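Long-range contact in archaeal Sm-like protein AF-Sm2 (Archaeoglobus fulgidus, PDB 1LJO), which probably binds RNA as an Sm-fold protein of the snRNP family, assembling into a ring of six identical subunits: residues Pro6-Ile18 against Val30-Leu42. Residues are numbered along the deposited sequence; the frame is centred on the assembly and turned at random.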
loop_
_atom_site.group_PDB
_atom_site.type_symbol
_atom_site.label_atom_id
_atom_site.label_comp_id
_atom_site.label_asym_id
_atom_site.label_seq_id
_atom_site.Cartn_x
_atom_site.Cartn_y
_atom_site.Cartn_z
ATOM N N PRO A 6 1.170 -18.881 -7.449
ATOM C CA PRO A 6 2.081 -18.324 -6.450
ATOM C C PRO A 6 1.799 -18.866 -5.044
ATOM O O PRO A 6 2.716 -19.282 -4.344
ATOM C CB PRO A 6 1.837 -16.826 -6.573
ATOM C CG PRO A 6 1.616 -16.670 -8.053
ATOM C CD PRO A 6 0.666 -17.823 -8.345
ATOM N N ASN A 7 0.532 -18.869 -4.633
ATOM C CA ASN A 7 0.177 -19.385 -3.310
ATOM C C ASN A 7 0.589 -20.849 -3.171
ATOM O O ASN A 7 0.973 -21.286 -2.086
ATOM C CB ASN A 7 -1.330 -19.253 -3.053
ATOM C CG ASN A 7 -1.741 -17.839 -2.679
ATOM O OD1 ASN A 7 -2.929 -17.538 -2.566
ATOM N ND2 ASN A 7 -0.761 -16.968 -2.477
ATOM N N GLN A 8 0.500 -21.606 -4.263
ATOM C CA GLN A 8 0.889 -23.017 -4.237
ATOM C C GLN A 8 2.392 -23.101 -3.993
ATOM O O GLN A 8 2.867 -23.923 -3.209
ATOM C CB GLN A 8 0.572 -23.711 -5.573
ATOM C CG GLN A 8 -0.905 -23.847 -5.919
ATOM C CD GLN A 8 -1.138 -24.698 -7.168
ATOM O OE1 GLN A 8 -0.643 -24.388 -8.254
ATOM N NE2 GLN A 8 -1.900 -25.774 -7.012
ATOM N N MET A 9 3.138 -22.246 -4.683
ATOM C CA MET A 9 4.586 -22.227 -4.547
ATOM C C MET A 9 4.995 -21.864 -3.118
ATOM O O MET A 9 5.817 -22.548 -2.512
ATOM C CB MET A 9 5.197 -21.232 -5.544
ATOM C CG MET A 9 6.721 -21.201 -5.548
ATOM S SD MET A 9 7.453 -22.838 -5.828
ATOM C CE MET A 9 9.127 -22.550 -5.287
ATOM N N VAL A 10 4.409 -20.802 -2.574
ATOM C CA VAL A 10 4.751 -20.377 -1.219
ATOM C C VAL A 10 4.441 -21.453 -0.184
ATOM O O VAL A 10 5.221 -21.667 0.743
ATOM C CB VAL A 10 4.016 -19.068 -0.827
ATOM C CG1 VAL A 10 4.367 -18.679 0.609
ATOM C CG2 VAL A 10 4.402 -17.945 -1.782
ATOM N N LYS A 11 3.311 -22.136 -0.341
ATOM C CA LYS A 11 2.955 -23.176 0.612
ATOM C C LYS A 11 3.960 -24.325 0.556
ATOM O O LYS A 11 4.247 -24.948 1.572
ATOM C CB LYS A 11 1.535 -23.697 0.350
ATOM C CG LYS A 11 1.024 -24.638 1.439
ATOM C CD LYS A 11 -0.466 -24.942 1.298
ATOM C CE LYS A 11 -0.773 -25.728 0.032
ATOM N NZ LYS A 11 -0.105 -27.062 0.022
ATOM N N SER A 12 4.507 -24.591 -0.626
ATOM C CA SER A 12 5.485 -25.662 -0.774
ATOM C C SER A 12 6.785 -25.330 -0.037
ATOM O O SER A 12 7.603 -26.211 0.205
ATOM C CB SER A 12 5.790 -25.914 -2.255
ATOM O OG SER A 12 6.591 -24.884 -2.807
ATOM N N MET A 13 6.965 -24.061 0.319
ATOM C CA MET A 13 8.167 -23.625 1.034
ATOM C C MET A 13 8.050 -23.810 2.548
ATOM O O MET A 13 9.016 -23.582 3.280
ATOM C CB MET A 13 8.460 -22.151 0.739
ATOM C CG MET A 13 8.955 -21.854 -0.666
ATOM S SD MET A 13 9.210 -20.068 -0.914
ATOM C CE MET A 13 7.934 -19.711 -2.096
ATOM N N VAL A 14 6.873 -24.212 3.019
ATOM C CA VAL A 14 6.672 -24.407 4.450
ATOM C C VAL A 14 7.610 -25.485 4.979
ATOM O O VAL A 14 7.782 -26.534 4.360
ATOM C CB VAL A 14 5.218 -24.805 4.768
ATOM C CG1 VAL A 14 5.108 -25.268 6.214
ATOM C CG2 VAL A 14 4.295 -23.619 4.528
ATOM N N GLY A 15 8.213 -25.223 6.129
ATOM C CA GLY A 15 9.136 -26.185 6.703
ATOM C C GLY A 15 10.555 -25.978 6.199
ATOM O O GLY A 15 11.489 -26.607 6.681
ATOM N N LYS A 16 10.721 -25.085 5.233
ATOM C CA LYS A 16 12.042 -24.819 4.675
ATOM C C LYS A 16 12.487 -23.384 4.924
ATOM O O LYS A 16 11.691 -22.544 5.328
ATOM C CB LYS A 16 12.042 -25.118 3.173
ATOM C CG LYS A 16 11.571 -26.536 2.861
ATOM C CD LYS A 16 11.809 -26.929 1.413
ATOM C CE LYS A 16 11.407 -28.380 1.188
ATOM N NZ LYS A 16 11.728 -28.853 -0.185
ATOM N N ILE A 17 13.769 -23.123 4.678
ATOM C CA ILE A 17 14.363 -21.802 4.868
ATOM C C ILE A 17 14.111 -20.904 3.663
ATOM O O ILE A 17 14.362 -21.295 2.524
ATOM C CB ILE A 17 15.896 -21.893 5.049
ATOM C CG1 ILE A 17 16.241 -22.882 6.165
ATOM C CG2 ILE A 17 16.469 -20.508 5.341
ATOM C CD1 ILE A 17 15.630 -22.543 7.502
ATOM N N ILE A 18 13.627 -19.693 3.922
ATOM C CA ILE A 18 13.354 -18.748 2.848
ATOM C C ILE A 18 13.965 -17.390 3.166
ATOM O O ILE A 18 14.288 -17.103 4.320
ATOM C CB ILE A 18 11.831 -18.563 2.631
ATOM C CG1 ILE A 18 11.192 -17.919 3.866
ATOM C CG2 ILE A 18 11.176 -19.918 2.370
ATOM C CD1 ILE A 18 9.735 -17.491 3.658
ATOM N N VAL A 30 15.633 -13.863 6.909
ATOM C CA VAL A 30 15.899 -15.248 6.560
ATOM C C VAL A 30 15.470 -16.111 7.738
ATOM O O VAL A 30 15.869 -15.856 8.876
ATOM C CB VAL A 30 17.401 -15.480 6.299
ATOM C CG1 VAL A 30 17.648 -16.935 5.946
ATOM C CG2 VAL A 30 17.887 -14.558 5.191
ATOM N N GLY A 31 14.650 -17.122 7.468
ATOM C CA GLY A 31 14.199 -17.993 8.540
ATOM C C GLY A 31 13.380 -19.160 8.033
ATOM O O GLY A 31 13.162 -19.297 6.831
ATOM N N LYS A 32 12.930 -20.007 8.949
ATOM C CA LYS A 32 12.132 -21.165 8.579
ATOM C C LYS A 32 10.673 -20.756 8.454
ATOM O O LYS A 32 10.098 -20.158 9.374
ATOM C CB LYS A 32 12.266 -22.269 9.632
ATOM C CG LYS A 32 11.488 -23.548 9.301
ATOM C CD LYS A 32 11.442 -24.474 10.509
ATOM C CE LYS A 32 10.600 -25.708 10.234
ATOM N NZ LYS A 32 10.218 -26.413 11.496
ATOM N N LEU A 33 10.075 -21.076 7.310
ATOM C CA LEU A 33 8.678 -20.741 7.083
ATOM C C LEU A 33 7.812 -21.754 7.822
ATOM O O LEU A 33 7.720 -22.911 7.421
ATOM C CB LEU A 33 8.348 -20.760 5.585
ATOM C CG LEU A 33 6.895 -20.404 5.233
ATOM C CD1 LEU A 33 6.559 -19.019 5.752
ATOM C CD2 LEU A 33 6.702 -20.475 3.722
ATOM N N GLU A 34 7.197 -21.308 8.914
ATOM C CA GLU A 34 6.342 -22.168 9.727
ATOM C C GLU A 34 4.875 -22.055 9.356
ATOM O O GLU A 34 4.084 -22.948 9.656
ATOM C CB GLU A 34 6.519 -21.829 11.210
ATOM C CG GLU A 34 7.734 -22.479 11.833
ATOM C CD GLU A 34 7.549 -23.969 12.025
ATOM O OE1 GLU A 34 6.739 -24.363 12.891
ATOM O OE2 GLU A 34 8.204 -24.744 11.302
ATOM N N GLY A 35 4.507 -20.956 8.708
ATOM C CA GLY A 35 3.121 -20.776 8.318
ATOM C C GLY A 35 2.906 -19.628 7.352
ATOM O O GLY A 35 3.663 -18.658 7.344
ATOM N N VAL A 36 1.867 -19.749 6.536
ATOM C CA VAL A 36 1.521 -18.731 5.556
ATOM C C VAL A 36 0.023 -18.827 5.257
ATOM O O VAL A 36 -0.576 -19.886 5.441
ATOM C CB VAL A 36 2.327 -18.932 4.240
ATOM C CG1 VAL A 36 2.100 -20.337 3.697
ATOM C CG2 VAL A 36 1.919 -17.893 3.205
ATOM N N ASP A 37 -0.583 -17.719 4.832
ATOM C CA ASP A 37 -2.005 -17.718 4.481
ATOM C C ASP A 37 -2.199 -17.162 3.073
ATOM O O ASP A 37 -1.231 -16.789 2.411
ATOM C CB ASP A 37 -2.839 -16.912 5.486
ATOM C CG ASP A 37 -2.323 -15.502 5.687
ATOM O OD1 ASP A 37 -1.837 -14.901 4.711
ATOM O OD2 ASP A 37 -2.423 -14.994 6.829
ATOM N N ASP A 38 -3.450 -17.099 2.621
ATOM C CA ASP A 38 -3.744 -16.614 1.277
ATOM C C ASP A 38 -3.361 -15.164 1.005
ATOM O O ASP A 38 -3.237 -14.765 -0.149
ATOM C CB ASP A 38 -5.225 -16.825 0.941
ATOM C CG ASP A 38 -5.581 -18.293 0.776
ATOM O OD1 ASP A 38 -4.723 -19.067 0.293
ATOM O OD2 ASP A 38 -6.721 -18.673 1.114
ATOM N N TYR A 39 -3.178 -14.371 2.053
ATOM C CA TYR A 39 -2.790 -12.981 1.860
ATOM C C TYR A 39 -1.269 -12.879 1.920
ATOM O O TYR A 39 -0.697 -11.787 1.921
ATOM C CB TYR A 39 -3.424 -12.096 2.935
ATOM C CG TYR A 39 -4.934 -12.164 2.948
ATOM C CD1 TYR A 39 -5.600 -13.203 3.597
ATOM C CD2 TYR A 39 -5.698 -11.202 2.288
ATOM C CE1 TYR A 39 -6.993 -13.284 3.589
ATOM C CE2 TYR A 39 -7.089 -11.273 2.272
ATOM C CZ TYR A 39 -7.729 -12.314 2.924
ATOM O OH TYR A 39 -9.104 -12.383 2.914
ATOM N N MET A 40 -0.628 -14.040 1.966
ATOM C CA MET A 40 0.824 -14.137 2.041
ATOM C C MET A 40 1.448 -13.572 3.316
ATOM O O MET A 40 2.593 -13.102 3.309
ATOM C CB MET A 40 1.474 -13.522 0.795
ATOM C CG MET A 40 1.415 -14.474 -0.403
ATOM S SD MET A 40 2.325 -13.941 -1.867
ATOM C CE MET A 40 3.904 -13.724 -1.196
ATOM N N ASN A 41 0.686 -13.589 4.407
ATOM C CA ASN A 41 1.248 -13.175 5.686
ATOM C C ASN A 41 2.204 -14.336 5.932
ATOM O O ASN A 41 1.914 -15.460 5.528
ATOM C CB ASN A 41 0.184 -13.144 6.782
ATOM C CG ASN A 41 -0.791 -12.003 6.608
ATOM O OD1 ASN A 41 -0.386 -10.868 6.360
ATOM N ND2 ASN A 41 -2.084 -12.295 6.738
ATOM N N LEU A 42 3.340 -14.080 6.570
ATOM C CA LEU A 42 4.302 -15.143 6.810
ATOM C C LEU A 42 4.703 -15.249 8.275
ATOM O O LEU A 42 4.886 -14.240 8.957
ATOM C CB LEU A 42 5.572 -14.908 5.978
ATOM C CG LEU A 42 5.427 -14.611 4.483
ATOM C CD1 LEU A 42 6.785 -14.219 3.918
ATOM C CD2 LEU A 42 4.860 -15.825 3.752
#
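The amide of Gly15, in the type II turn from Met13 to Lys16 that leads from helix 6-12 to strand 17-22, bonds to strand 30-36 two residues before strand 17-22 begins: Gly15 N gives Leu33 O an almost perfectly straight bond, 2.7 Å long (N-H...O 179°). Leu33 N answers Lys16 O, and Ile18 and Gly31 then exchange bonds as an antiparallel hydrogen-bonded pair. With its positive phi, Gly15 takes a shape in which any side chain would collide with the carbonyl oxygen of Val14. Leu33 is gripped at its backbone and packed at its side chain. With CG anti to the backbone N (chi1 -179°), Leu33 sets its CD2 against Val10, Met13 and Val14, closest to Val10 O at 3.5 Å. Leu33 CD2 is also 3.8 Å from Met13 CB, and the side chain of Val14 crosses that of Leu33 nearly at a right angle. Leu33 CB lies 4.0 Å from Ile18 CD1. Cut back to an alanine, Leu33 would probably leave Val10, Met13 and Val14 without their shared apolar partner and open a gap between them and the strand. Farther along, Val10 CG1 rests 3.7 Å from Val36 CG2, while Val14 CG2 lies 4.0 Å from Val36 CG1. Beyond them Asn7 sets its ND2 beside Met40 CG at 3.9 Å. Helix 6-12 thus packs over the open end of the strongly bent Sm sheet, roughly antiparallel to strand 30-36 (148°), with 9.0 Å between the axes. Met13 also touches Ile72 of strand 69-74, and Val10 packs on Val63 of a neighbouring subunit. The chemistry divides accordingly: main-chain bonds fix the turn and strand register, whereas the helix is held against the sheet mainly by branched aliphatic side chains.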